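Local coordinates for protein mercuric reductase (Metallosphaera sedula, PDB 4YWO) that probably reduces mercuric ions to elemental mercury at the expense of NADPH, working as an FAD-containing homodimer, at residues L149-I153 against P154-K158; Q204-V208 against L209-W213; P269-D272 against L273-N277; E412-G415 against E416-L419; F423-V427 against H428-D432. All coordinates share one frame; numbering follows the deposited sequence.

Contact 1: L149-I153 against P154-K158; sequences LIPRI and PGLDK
Leu156 lies against Pro151 because its CG stands anti to the backbone N (chi1 179°), which sends the isobutyl end back along the preceding loop. Asp157 instead turns CG anti to its carbonyl carbon (chi1 -60°), a setting that brings OD2 to the waters at the loop carbonyls. Leu156 CD2 reaches the ring of Pro151, 4.3 Å from CD, and approaches Ile150 CG2 at 4.4 Å, while Leu156 CB sits 4.1 Å from Ile153 CB. Phe161 packs on both Ile150 and Leu156, and Val238 and Val241 of strand 238-243 meet Ile153.

The backbone reverses through a type II beta turn from Ile153 to Leu156, closed by a hydrogen bond from Leu156 N to Ile153 O at 3.2 Å. Gly155 takes the positive-phi corner and is also the N-cap of helix 156-159. On the polar flank two waters lie between Asp157 OD2 and the carbonyls of Pro151 and Ile153. The oxygen of one water is 2.8 Å from Pro151 O; the oxygen of the other is 2.7 Å from Ile153 O and accepts from Asp157 N.

The contact thus joins strand 146-148 to a short surface helix by an apolar side and a hydrated rim. With its carboxylate beside the first turn of that helix, Asp157 would be expected to stay ionised, favoured by the nearby helix N-terminus.

Contact 2: Q204-V208 against L209-W213; sequences QRSPV and LIPDW
Gln204 and Pro211 approach from opposite directions, and the close half of the contact lies where they meet. CG of Gln204 is anti to the backbone N and the chain then bends at chi2 (64°), curling the amide back over its own loop. NE2 donates to Val208 O at 2.9 Å, almost straight at 169°, with that oxygen nearly in the amide plane. Pro211 CD fits beside this bond, 3.7 Å from Gln204 NE2 and 3.7 Å from Val208 O. Further back along the side chain, Gln204 CB meets Leu209 CD2 at 4.2 Å, and Leu209 continues into Leu187 and Ala221 of the flanking helices.

Toward solvent the fit slackens. Ser206, modelled in two conformers, brings OG no nearer than 4.1 Å to Pro211 CG, and exposed Val208 touches Pro211 CB with CG2 alone, at 3.9 Å.

The loop follows strand 199-203 in the second parallel-sheet domain, which in this family binds NADPH, and leads into helix 215-227. Its chemistry is that of a side chain standing in for backbone bonding: in a loop without regular structure, the buried Gln204 amide bonds a carbonyl four residues ahead, while on the looser side Ser206 is modelled in two positions.

Contact 3: P269-D272 against L273-N277; sequences PNVD and LGLEN
This is a local turn contact in the loop after strand 267-269, where Asn270, Val271 and Asp272 fold against Leu273 and Leu275 beside the FAD. Val271 and Leu275 form the apolar pair: Leu275 CD1 comes within 4.0 Å of Val271 CB and within 3.7 Å of Val271 O, and both residues also meet Leu282. Leu273 has CG anti to its carbonyl carbon (chi1 -56°), which lets CD1 reach Asn270 O at 3.7 Å; the same side chain touches the bound FAD and packs on Ile142 and Thr144.

Successive inverse gamma turns, centred on Asn270 and Asp272, give the backbone its kinks. The second is closed by a weak bond from Leu273 N to Val271 O, 3.0 Å long but bent to 123°. In the fold of the pyridine nucleotide-disulfide oxidoreductases this chain is returning to the FAD-binding part, and strand 139-142 of its parallel sheet supplies Ile142, in contact with both leucines.

Val271 O and Leu275 N are bridged by a water whose oxygen lies 3.0 Å from Leu275 N, joining the carbonyl that accepts in the gamma turn to the amide of Leu275. A second water oxygen, 2.8 Å from Asp272 OD1, links that carboxylate to the amide of Gly274, which itself takes positive phi just after the kink. Asp272 OD1 has a further, charged partner in Arg121, whose salt bridge ties the turn to strand 120-124.

Contact 4: E412-G415 against E416-L419; sequences EMIG and EAAL
The flat groups that meet here are peptide units of Ile414 and Gly415, approached by the amides of Ala418 and Leu419. Neither donor lies squarely in the plane: Ala418 N reaches Ile414 O at 2.9 Å with a tilt of 19° from the carbonyl plane, and Leu419 N reaches Gly415 O at 3.0 Å with a tilt of 28°. Methyl and methylene carbons crowd beside the same oxygens, Ala417 CB standing 3.5 Å from Ile414 O and Leu419 CB 3.5 Å from Gly415 O.

One residue earlier the bonding is weak. The bond from Ala417 N to Met413 O is a weak one of 3.4 Å, and the amide of Glu416 is served weakly by a water that donates to Glu412 O at 2.7 Å. Side chains add little between the two segments, chiefly Ile414 CD1 against Ala417 CB at 4.3 Å. They point outward to other partners: Ile414, Ala417 and Ala418 pack on Val354 of the antiparallel sheet. The Glu416 chain runs fully extended, with CG anti to the backbone N (chi1 -180°), and OE2 pairs with His435.

The second subunit lies close, its Ala441 and Ile440 amides binding the carboxylate of Glu412 and its Gly415 packing on Glu416. Successive i to i+4 bonds emerging from a water-bridged first turn are characteristic of a helix N-terminus, here that of helix 414-422 in the dimerisation domain.

Contact 5: F423-V427 against H428-D432; sequences FGATV and HDLID
Between helices 414-422 and 427-431 the backbone makes a Schellman motif, with Gly424 at positive phi, and enters the next helix within two residues through a capping box formed by Thr426 and Asp429. Thr426 is the N-cap. Its hydroxyl, held between the backbone N and the carbonyl carbon (chi1 65°), accepts from Asp429 N at 3.2 Å. In return Asp429 places CG anti to its carbonyl carbon and OD2 takes the Thr426 amide at 2.9 Å, nearly straight at 165° though met from above the carboxylate plane. These reciprocal bonds satisfy two amides that no preceding helical turn could serve, and an aspartate close to a helix N-terminus would be expected to remain charged.

Regular helix follows, with Leu430 N on Thr426 O at 3.2 Å and Ile431 N on Val427 O at 2.9 Å. On the inner side Ala425 CB touches Leu430 CD2 at 3.9 Å, and Leu430 and Val427 both continue onto Ala448 of helix 442-449.

The loop also belongs to the dimer interface: Phe423 meets Phe423 of the second subunit, their planes at about 50°, and Asp432 forms a salt bridge with Arg319 of that subunit. His428 is exposed, with Thr426 OG1 near the plane of its ring, at the edge. Ile431 CG1 folds close over the carbonyl of its own helix turn, 3.2 Å from Val427 O.

Overall arrangement
The five contacts come in series along the chain and fall into two groups. Contacts 1, 2 and 3 lie in loops of the nucleotide-binding part, at the ends of strands 146-148, 199-203 and 267-269; their centres are about 21 to 30 Å apart and none touches another. Contacts 4 and 5 belong to the dimerisation domain, only about 13 Å between centres, on consecutive helices 414-422 and 427-431 that meet where Glu416 OE2 lies 3.6 Å from Leu430 CD1. The centres of contacts 1 and 5 are about 50 Å apart. Contact 3 thus lies at the FAD, contacts 4 and 5 at the dimer interface, and contacts 1 and 2 in loops away from the known sites.

Contact 1: L149-I153 against P154-K158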
loop_
_atom_site.group_PDB
_atom_site.type_symbol
_atom_site.label_atom_id
_atom_site.label_comp_id
_atom_site.label_asym_id
_atom_site.label_seq_id
_atom_site.Cartn_x
_atom_site.Cartn_y
_atom_site.Cartn_z
ATOM N N LEU A 149 4.385 -29.518 11.062
ATOM C CA LEU A 149 4.893 -30.716 10.488
ATOM C C LEU A 149 6.246 -30.969 11.154
ATOM O O LEU A 149 7.149 -30.092 11.115
ATOM C CB LEU A 149 5.009 -30.594 8.982
ATOM C CG LEU A 149 5.504 -31.768 8.159
ATOM C CD1 LEU A 149 4.569 -32.941 8.433
ATOM C CD2 LEU A 149 5.543 -31.363 6.697
ATOM N N ILE A 150 6.366 -32.152 11.789
ATOM C CA ILE A 150 7.579 -32.556 12.533
ATOM C C ILE A 150 8.302 -33.632 11.682
ATOM O O ILE A 150 7.779 -34.766 11.544
ATOM C CB ILE A 150 7.256 -33.182 13.876
ATOM C CG1 ILE A 150 6.258 -32.356 14.680
ATOM C CG2 ILE A 150 8.548 -33.509 14.625
ATOM C CD1 ILE A 150 6.636 -30.902 14.780
ATOM N N PRO A 151 9.455 -33.288 11.099
ATOM C CA PRO A 151 10.136 -34.229 10.216
ATOM C C PRO A 151 10.680 -35.408 11.055
ATOM O O PRO A 151 10.913 -35.267 12.277
ATOM C CB PRO A 151 11.219 -33.387 9.544
ATOM C CG PRO A 151 11.451 -32.249 10.456
ATOM C CD PRO A 151 10.208 -32.027 11.293
ATOM N N ARG A 152 10.857 -36.553 10.400
ATOM C CA ARG A 152 11.400 -37.744 11.082
ATOM C C ARG A 152 12.893 -37.641 10.953
ATOM O O ARG A 152 13.442 -37.939 9.905
ATOM C CB ARG A 152 10.867 -39.041 10.438
ATOM C CG ARG A 152 9.440 -38.948 9.926
ATOM C CD ARG A 152 8.782 -40.291 9.596
ATOM N NE ARG A 152 8.885 -41.225 10.725
ATOM C CZ ARG A 152 9.838 -42.150 10.873
ATOM N NH1 ARG A 152 10.795 -42.318 9.954
ATOM N NH2 ARG A 152 9.837 -42.913 11.954
ATOM N N ILE A 153 13.549 -37.110 11.971
ATOM C CA ILE A 153 14.999 -36.903 11.986
ATOM C C ILE A 153 15.483 -37.557 13.278
ATOM O O ILE A 153 15.042 -37.236 14.335
ATOM C CB ILE A 153 15.390 -35.406 12.062
ATOM C CG1 ILE A 153 14.957 -34.701 10.789
ATOM C CG2 ILE A 153 16.893 -35.240 12.256
ATOM C CD1 ILE A 153 15.224 -33.198 10.836
ATOM N N PRO A 154 16.416 -38.503 13.174
ATOM C CA PRO A 154 16.948 -39.113 14.378
ATOM C C PRO A 154 17.493 -38.106 15.367
ATOM O O PRO A 154 18.341 -37.235 15.029
ATOM C CB PRO A 154 18.080 -40.046 13.854
ATOM C CG PRO A 154 17.815 -40.204 12.428
ATOM C CD PRO A 154 16.956 -39.066 11.929
ATOM N N GLY A 155 17.052 -38.246 16.617
ATOM C CA GLY A 155 17.574 -37.512 17.731
ATOM C C GLY A 155 16.765 -36.225 18.055
ATOM O O GLY A 155 16.903 -35.649 19.118
ATOM N N LEU A 156 15.968 -35.789 17.087
ATOM C CA LEU A 156 15.211 -34.520 17.183
ATOM C C LEU A 156 14.208 -34.505 18.286
ATOM O O LEU A 156 14.129 -33.540 19.063
ATOM C CB LEU A 156 14.510 -34.223 15.846
ATOM C CG LEU A 156 13.666 -32.908 15.852
ATOM C CD1 LEU A 156 14.606 -31.744 16.010
ATOM C CD2 LEU A 156 12.844 -32.796 14.554
ATOM N N ASP A 157 13.445 -35.571 18.460
ATOM C CA ASP A 157 12.493 -35.555 19.529
ATOM C C ASP A 157 13.151 -35.600 20.873
ATOM O O ASP A 157 12.723 -34.938 21.770
ATOM C CB ASP A 157 11.480 -36.665 19.352
ATOM C CG ASP A 157 10.721 -36.522 18.042
ATOM O OD1 ASP A 157 9.823 -35.645 17.928
ATOM O OD2 ASP A 157 11.067 -37.250 17.094
ATOM N N LYS A 158 14.253 -36.317 21.011
ATOM C CA LYS A 158 14.925 -36.422 22.298
ATOM C C LYS A 158 15.648 -35.138 22.680
ATOM O O LYS A 158 15.608 -34.694 23.816
ATOM C CB LYS A 158 15.898 -37.631 22.236
ATOM C CG LYS A 158 17.008 -37.687 23.284
ATOM C CD LYS A 158 17.617 -39.109 23.393
ATOM C CE LYS A 158 18.144 -39.692 22.063
ATOM N NZ LYS A 158 19.167 -38.813 21.433
HETATM O O HOH W 1 11.209 -36.604 14.699
HETATM O O HOH W 2 13.336 -37.836 16.312
#

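Contact 2: Q204-V208 against L209-W213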
loop_
_atom_site.group_PDB
_atom_site.type_symbol
_atom_site.label_atom_id
_atom_site.label_comp_id
_atom_site.label_asym_id
_atom_site.label_seq_id
_atom_site.Cartn_x
_atom_site.Cartn_y
_atom_site.Cartn_z
ATOM N N GLN A 204 18.158 -25.303 4.585
ATOM C CA GLN A 204 17.136 -25.501 3.567
ATOM C C GLN A 204 17.557 -26.669 2.666
ATOM O O GLN A 204 18.655 -26.586 2.116
ATOM C CB GLN A 204 17.032 -24.217 2.761
ATOM C CG GLN A 204 16.210 -24.280 1.478
ATOM C CD GLN A 204 14.757 -24.561 1.622
ATOM O OE1 GLN A 204 14.296 -25.229 2.579
ATOM N NE2 GLN A 204 13.968 -24.148 0.617
ATOM N N ARG A 205 16.661 -27.611 2.445
ATOM C CA ARG A 205 16.999 -28.779 1.588
ATOM C C ARG A 205 17.070 -28.419 0.126
ATOM O O ARG A 205 18.014 -28.787 -0.575
ATOM C CB ARG A 205 16.035 -29.901 1.827
ATOM C CG ARG A 205 16.298 -31.221 1.082
ATOM C CD ARG A 205 15.021 -32.046 1.343
ATOM N NE ARG A 205 15.130 -33.487 1.150
ATOM C CZ ARG A 205 15.741 -34.337 1.985
ATOM N NH1 ARG A 205 16.357 -33.917 3.099
ATOM N NH2 ARG A 205 15.751 -35.635 1.691
ATOM N N SER A 206 16.030 -27.765 -0.396
ATOM C CA SER A 206 16.036 -27.357 -1.804
ATOM C C SER A 206 17.239 -26.433 -2.016
ATOM O O SER A 206 17.752 -25.924 -1.025
ATOM C CB SER A 206 14.701 -26.677 -2.120
ATOM O OG SER A 206 13.635 -27.571 -1.792
ATOM N N PRO A 207 17.742 -26.232 -3.272
ATOM C CA PRO A 207 18.844 -25.374 -3.634
ATOM C C PRO A 207 18.627 -23.881 -3.479
ATOM O O PRO A 207 19.566 -23.145 -3.525
ATOM C CB PRO A 207 19.038 -25.633 -5.152
ATOM C CG PRO A 207 18.240 -26.834 -5.424
ATOM C CD PRO A 207 17.154 -26.951 -4.424
ATOM N N VAL A 208 17.353 -23.485 -3.285
ATOM C CA VAL A 208 17.051 -22.065 -3.071
ATOM C C VAL A 208 15.960 -21.972 -2.000
ATOM O O VAL A 208 15.252 -22.908 -1.718
ATOM C CB VAL A 208 16.551 -21.374 -4.368
ATOM C CG1 VAL A 208 17.639 -21.394 -5.419
ATOM C CG2 VAL A 208 15.264 -21.986 -4.876
ATOM N N LEU A 209 15.925 -20.779 -1.412
ATOM C CA LEU A 209 14.809 -20.422 -0.535
ATOM C C LEU A 209 13.531 -20.252 -1.352
ATOM O O LEU A 209 13.603 -19.867 -2.533
ATOM C CB LEU A 209 15.151 -19.147 0.123
ATOM C CG LEU A 209 16.393 -19.113 1.072
ATOM C CD1 LEU A 209 16.653 -17.740 1.580
ATOM C CD2 LEU A 209 16.239 -20.099 2.228
ATOM N N ILE A 210 12.371 -20.401 -0.713
ATOM C CA ILE A 210 11.088 -20.237 -1.334
ATOM C C ILE A 210 11.031 -20.686 -2.769
ATOM O O ILE A 210 10.725 -19.985 -3.748
ATOM C CB ILE A 210 10.499 -18.766 -1.185
ATOM C CG1 ILE A 210 11.453 -17.734 -1.695
ATOM C CG2 ILE A 210 10.088 -18.500 0.255
ATOM C CD1 ILE A 210 10.890 -16.282 -1.631
ATOM N N PRO A 211 11.251 -22.012 -2.964
ATOM C CA PRO A 211 11.413 -22.480 -4.361
ATOM C C PRO A 211 10.166 -22.558 -5.150
ATOM O O PRO A 211 10.221 -22.718 -6.349
ATOM C CB PRO A 211 11.962 -23.945 -4.123
ATOM C CG PRO A 211 11.449 -24.316 -2.809
ATOM C CD PRO A 211 11.574 -23.057 -1.978
ATOM N N ASP A 212 9.004 -22.354 -4.561
ATOM C CA ASP A 212 7.790 -22.246 -5.370
ATOM C C ASP A 212 7.380 -20.794 -5.734
ATOM O O ASP A 212 6.347 -20.607 -6.368
ATOM C CB ASP A 212 6.686 -22.931 -4.632
ATOM C CG ASP A 212 6.937 -24.508 -4.553
ATOM O OD1 ASP A 212 7.694 -25.036 -5.412
ATOM O OD2 ASP A 212 6.404 -25.200 -3.678
ATOM N N TRP A 213 8.188 -19.859 -5.368
ATOM C CA TRP A 213 8.048 -18.461 -5.822
ATOM C C TRP A 213 8.800 -18.225 -7.117
ATOM O O TRP A 213 9.563 -19.099 -7.621
ATOM C CB TRP A 213 8.555 -17.525 -4.711
ATOM C CG TRP A 213 7.697 -17.441 -3.505
ATOM C CD1 TRP A 213 7.320 -18.457 -2.698
ATOM C CD2 TRP A 213 7.037 -16.258 -3.023
ATOM N NE1 TRP A 213 6.426 -17.979 -1.735
ATOM C CE2 TRP A 213 6.310 -16.613 -1.893
ATOM C CE3 TRP A 213 7.088 -14.923 -3.376
ATOM C CZ2 TRP A 213 5.517 -15.656 -1.178
ATOM C CZ3 TRP A 213 6.246 -13.980 -2.638
ATOM C CH2 TRP A 213 5.561 -14.370 -1.569
#

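Contact 3: P269-D272 against L273-N277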
loop_
_atom_site.group_PDB
_atom_site.type_symbol
_atom_site.label_atom_id
_atom_site.label_comp_id
_atom_site.label_asym_id
_atom_site.label_seq_id
_atom_site.Cartn_x
_atom_site.Cartn_y
_atom_site.Cartn_z
ATOM N N PRO A 269 -2.323 -30.801 7.713
ATOM C CA PRO A 269 -3.720 -30.612 8.053
ATOM C C PRO A 269 -4.174 -31.505 9.176
ATOM O O PRO A 269 -3.743 -32.649 9.304
ATOM C CB PRO A 269 -4.409 -31.030 6.766
ATOM C CG PRO A 269 -3.452 -30.652 5.656
ATOM C CD PRO A 269 -2.136 -30.925 6.251
ATOM N N ASN A 270 -5.074 -30.988 9.984
ATOM C CA ASN A 270 -5.645 -31.719 11.153
ATOM C C ASN A 270 -6.800 -32.596 10.695
ATOM O O ASN A 270 -7.903 -32.202 10.743
ATOM C CB ASN A 270 -6.111 -30.738 12.192
ATOM C CG ASN A 270 -4.937 -30.048 12.936
ATOM O OD1 ASN A 270 -3.837 -30.638 13.062
ATOM N ND2 ASN A 270 -5.169 -28.809 13.411
ATOM N N VAL A 271 -6.485 -33.830 10.284
ATOM C CA VAL A 271 -7.454 -34.694 9.644
ATOM C C VAL A 271 -7.665 -36.004 10.449
ATOM O O VAL A 271 -8.283 -36.904 9.928
ATOM C CB VAL A 271 -7.118 -35.005 8.166
ATOM C CG1 VAL A 271 -7.145 -33.754 7.322
ATOM C CG2 VAL A 271 -5.761 -35.687 8.006
ATOM N N ASP A 272 -7.243 -36.017 11.663
ATOM C CA ASP A 272 -7.468 -37.186 12.566
ATOM C C ASP A 272 -8.854 -37.046 13.224
ATOM O O ASP A 272 -8.986 -36.680 14.399
ATOM C CB ASP A 272 -6.322 -37.267 13.572
ATOM C CG ASP A 272 -6.457 -38.514 14.495
ATOM O OD1 ASP A 272 -7.284 -39.402 14.177
ATOM O OD2 ASP A 272 -5.831 -38.548 15.561
ATOM N N LEU A 273 -9.878 -37.282 12.420
ATOM C CA LEU A 273 -11.252 -36.910 12.714
ATOM C C LEU A 273 -12.243 -38.021 12.487
ATOM O O LEU A 273 -13.461 -37.785 12.420
ATOM C CB LEU A 273 -11.724 -35.732 11.749
ATOM C CG LEU A 273 -10.872 -34.476 11.757
ATOM C CD1 LEU A 273 -11.336 -33.482 10.722
ATOM C CD2 LEU A 273 -10.901 -33.830 13.152
ATOM N N GLY A 274 -11.742 -39.261 12.302
ATOM C CA GLY A 274 -12.689 -40.304 11.918
ATOM C C GLY A 274 -13.356 -40.175 10.571
ATOM O O GLY A 274 -14.480 -40.565 10.379
ATOM N N LEU A 275 -12.659 -39.558 9.615
ATOM C CA LEU A 275 -13.228 -39.229 8.336
ATOM C C LEU A 275 -13.802 -40.413 7.570
ATOM O O LEU A 275 -14.810 -40.251 6.894
ATOM C CB LEU A 275 -12.189 -38.470 7.469
ATOM C CG LEU A 275 -11.755 -37.143 8.033
ATOM C CD1 LEU A 275 -10.664 -36.545 7.157
ATOM C CD2 LEU A 275 -12.878 -36.167 8.171
ATOM N N GLU A 276 -13.163 -41.570 7.721
ATOM C CA GLU A 276 -13.621 -42.776 7.073
ATOM C C GLU A 276 -15.052 -43.160 7.554
ATOM O O GLU A 276 -15.800 -43.779 6.830
ATOM C CB GLU A 276 -12.580 -43.910 7.279
ATOM C CG GLU A 276 -12.493 -44.389 8.733
ATOM C CD GLU A 276 -11.593 -43.576 9.659
ATOM O OE1 GLU A 276 -11.083 -42.463 9.305
ATOM O OE2 GLU A 276 -11.327 -44.041 10.812
ATOM N N ASN A 277 -15.471 -42.756 8.760
ATOM C CA ASN A 277 -16.798 -43.007 9.204
ATOM C C ASN A 277 -17.877 -42.202 8.545
ATOM O O ASN A 277 -19.103 -42.460 8.665
ATOM C CB ASN A 277 -16.886 -42.851 10.761
ATOM C CG ASN A 277 -15.975 -43.778 11.565
ATOM O OD1 ASN A 277 -15.381 -43.394 12.592
ATOM N ND2 ASN A 277 -15.785 -44.998 11.051
HETATM O O HOH W 3 -9.693 -39.425 9.661
HETATM O O HOH W 4 -9.079 -40.487 12.329
#

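Contact 4: E412-G415 against E416-L419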
loop_
_atom_site.group_PDB
_atom_site.type_symbol
_atom_site.label_atom_id
_atom_site.label_comp_id
_atom_site.label_asym_id
_atom_site.label_seq_id
_atom_site.Cartn_x
_atom_site.Cartn_y
_atom_site.Cartn_z
ATOM N N GLU A 412 0.966 -3.790 0.710
ATOM C CA GLU A 412 -0.121 -2.798 0.669
ATOM C C GLU A 412 -0.627 -2.604 -0.742
ATOM O O GLU A 412 -1.705 -2.032 -0.893
ATOM C CB GLU A 412 0.272 -1.474 1.322
ATOM C CG GLU A 412 0.585 -1.578 2.801
ATOM C CD GLU A 412 -0.610 -2.020 3.697
ATOM O OE1 GLU A 412 -1.732 -2.010 3.118
ATOM O OE2 GLU A 412 -0.427 -2.497 4.874
ATOM N N MET A 413 0.175 -2.925 -1.749
ATOM C CA MET A 413 -0.220 -2.800 -3.157
ATOM C C MET A 413 -0.707 -4.109 -3.773
ATOM O O MET A 413 -1.282 -4.098 -4.857
ATOM C CB MET A 413 0.910 -2.282 -4.045
ATOM C CG MET A 413 1.937 -3.307 -4.427
ATOM S SD MET A 413 3.285 -2.446 -5.315
ATOM C CE MET A 413 4.201 -3.815 -6.021
ATOM N N ILE A 414 -0.553 -5.242 -3.105
ATOM C CA ILE A 414 -0.861 -6.532 -3.726
ATOM C C ILE A 414 -2.354 -6.681 -3.834
ATOM O O ILE A 414 -2.835 -7.386 -4.730
ATOM C CB ILE A 414 -0.169 -7.706 -3.013
ATOM C CG1 ILE A 414 0.073 -8.902 -3.972
ATOM C CG2 ILE A 414 -0.905 -8.139 -1.742
ATOM C CD1 ILE A 414 1.041 -8.621 -5.062
ATOM N N GLY A 415 -3.165 -5.936 -3.035
ATOM C CA GLY A 415 -4.575 -6.017 -3.218
ATOM C C GLY A 415 -5.029 -5.292 -4.502
ATOM O O GLY A 415 -6.017 -5.744 -5.114
ATOM N N GLU A 416 -4.340 -4.236 -4.893
ATOM C CA GLU A 416 -4.608 -3.669 -6.223
ATOM C C GLU A 416 -4.384 -4.680 -7.306
ATOM O O GLU A 416 -5.222 -4.796 -8.255
ATOM C CB GLU A 416 -3.806 -2.409 -6.450
ATOM C CG GLU A 416 -4.015 -1.752 -7.777
ATOM C CD GLU A 416 -3.222 -0.488 -8.097
ATOM O OE1 GLU A 416 -2.644 0.168 -7.177
ATOM O OE2 GLU A 416 -3.064 -0.191 -9.338
ATOM N N ALA A 417 -3.307 -5.442 -7.205
ATOM C CA ALA A 417 -3.040 -6.491 -8.191
ATOM C C ALA A 417 -4.085 -7.594 -8.172
ATOM O O ALA A 417 -4.510 -8.007 -9.257
ATOM C CB ALA A 417 -1.630 -7.079 -7.988
ATOM N N ALA A 418 -4.503 -8.012 -6.964
ATOM C CA ALA A 418 -5.589 -8.978 -6.893
ATOM C C ALA A 418 -6.872 -8.518 -7.556
ATOM O O ALA A 418 -7.509 -9.258 -8.301
ATOM C CB ALA A 418 -5.829 -9.342 -5.466
ATOM N N LEU A 419 -7.224 -7.259 -7.352
ATOM C CA LEU A 419 -8.446 -6.728 -7.921
ATOM C C LEU A 419 -8.298 -6.660 -9.418
ATOM O O LEU A 419 -9.249 -7.026 -10.175
ATOM C CB LEU A 419 -8.721 -5.361 -7.304
ATOM C CG LEU A 419 -10.064 -4.734 -7.620
ATOM C CD1 LEU A 419 -11.181 -5.535 -7.001
ATOM C CD2 LEU A 419 -10.139 -3.272 -7.150
HETATM O O HOH W 5 -3.850 -2.784 -2.288
#

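Contact 5: F423-V427 against H428-D432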
loop_
_atom_site.group_PDB
_atom_site.type_symbol
_atom_site.label_atom_id
_atom_site.label_comp_id
_atom_site.label_asym_id
_atom_site.label_seq_id
_atom_site.Cartn_x
_atom_site.Cartn_y
_atom_site.Cartn_z
ATOM N N PHE A 423 -10.754 -8.606 -12.211
ATOM C CA PHE A 423 -11.447 -7.868 -13.249
ATOM C C PHE A 423 -10.949 -8.227 -14.649
ATOM O O PHE A 423 -11.462 -7.675 -15.629
ATOM C CB PHE A 423 -11.371 -6.375 -12.967
ATOM C CG PHE A 423 -12.535 -5.889 -12.030
ATOM C CD1 PHE A 423 -13.768 -5.538 -12.599
ATOM C CD2 PHE A 423 -12.480 -5.979 -10.708
ATOM C CE1 PHE A 423 -14.828 -5.129 -11.800
ATOM C CE2 PHE A 423 -13.518 -5.500 -9.898
ATOM C CZ PHE A 423 -14.699 -5.143 -10.452
ATOM N N GLY A 424 -9.906 -9.045 -14.754
ATOM C CA GLY A 424 -9.295 -9.317 -16.078
ATOM C C GLY A 424 -8.695 -8.078 -16.688
ATOM O O GLY A 424 -8.728 -7.898 -17.907
ATOM N N ALA A 425 -8.091 -7.178 -15.898
ATOM C CA ALA A 425 -7.557 -5.963 -16.371
ATOM C C ALA A 425 -6.414 -6.228 -17.388
ATOM O O ALA A 425 -5.668 -7.200 -17.228
ATOM C CB ALA A 425 -6.995 -5.060 -15.291
ATOM N N THR A 426 -6.322 -5.355 -18.371
ATOM C CA THR A 426 -5.221 -5.454 -19.293
ATOM C C THR A 426 -4.149 -4.496 -18.794
ATOM O O THR A 426 -4.353 -3.523 -17.990
ATOM C CB THR A 426 -5.686 -5.072 -20.708
ATOM O OG1 THR A 426 -6.053 -3.689 -20.701
ATOM C CG2 THR A 426 -6.862 -5.900 -21.119
ATOM N N VAL A 427 -2.963 -4.551 -19.423
ATOM C CA VAL A 427 -1.988 -3.519 -19.177
ATOM C C VAL A 427 -2.485 -2.103 -19.531
ATOM O O VAL A 427 -2.227 -1.164 -18.820
ATOM C CB VAL A 427 -0.552 -3.796 -19.744
ATOM C CG1 VAL A 427 -0.027 -5.168 -19.321
ATOM C CG2 VAL A 427 -0.564 -3.591 -21.204
ATOM N N HIS A 428 -3.291 -1.947 -20.594
ATOM C CA HIS A 428 -3.801 -0.576 -20.879
ATOM C C HIS A 428 -4.681 -0.094 -19.841
ATOM O O HIS A 428 -4.696 1.074 -19.595
ATOM C CB HIS A 428 -4.566 -0.606 -22.217
ATOM C CG HIS A 428 -3.645 -0.821 -23.381
ATOM N ND1 HIS A 428 -3.441 -2.065 -23.953
ATOM C CD2 HIS A 428 -2.798 0.027 -24.014
ATOM C CE1 HIS A 428 -2.545 -1.962 -24.922
ATOM N NE2 HIS A 428 -2.153 -0.701 -24.986
ATOM N N ASP A 429 -5.413 -0.971 -19.183
ATOM C CA ASP A 429 -6.295 -0.580 -18.053
ATOM C C ASP A 429 -5.456 0.018 -16.926
ATOM O O ASP A 429 -5.817 1.034 -16.347
ATOM C CB ASP A 429 -7.116 -1.722 -17.454
ATOM C CG ASP A 429 -8.208 -2.291 -18.419
ATOM O OD1 ASP A 429 -8.787 -1.429 -19.143
ATOM O OD2 ASP A 429 -8.527 -3.509 -18.311
ATOM N N LEU A 430 -4.346 -0.573 -16.653
ATOM C CA LEU A 430 -3.463 0.004 -15.642
ATOM C C LEU A 430 -2.833 1.294 -16.095
ATOM O O LEU A 430 -2.700 2.252 -15.338
ATOM C CB LEU A 430 -2.413 -0.996 -15.221
ATOM C CG LEU A 430 -2.702 -1.920 -14.084
ATOM C CD1 LEU A 430 -2.938 -1.142 -12.788
ATOM C CD2 LEU A 430 -3.942 -2.742 -14.359
ATOM N N ILE A 431 -2.342 1.336 -17.332
ATOM C CA ILE A 431 -1.811 2.561 -17.867
ATOM C C ILE A 431 -2.771 3.742 -17.794
ATOM O O ILE A 431 -2.350 4.886 -17.487
ATOM C CB ILE A 431 -1.272 2.301 -19.290
ATOM C CG1 ILE A 431 -0.139 1.291 -19.147
ATOM C CG2 ILE A 431 -0.766 3.597 -19.930
ATOM C CD1 ILE A 431 0.294 0.692 -20.449
ATOM N N ASP A 432 -4.063 3.429 -18.029
ATOM C CA ASP A 432 -5.120 4.452 -18.011
ATOM C C ASP A 432 -5.549 4.924 -16.618
ATOM O O ASP A 432 -6.306 5.887 -16.487
ATOM C CB ASP A 432 -6.340 3.938 -18.752
ATOM C CG ASP A 432 -6.161 3.923 -20.254
ATOM O OD1 ASP A 432 -5.198 4.551 -20.754
ATOM O OD2 ASP A 432 -7.048 3.272 -20.920
#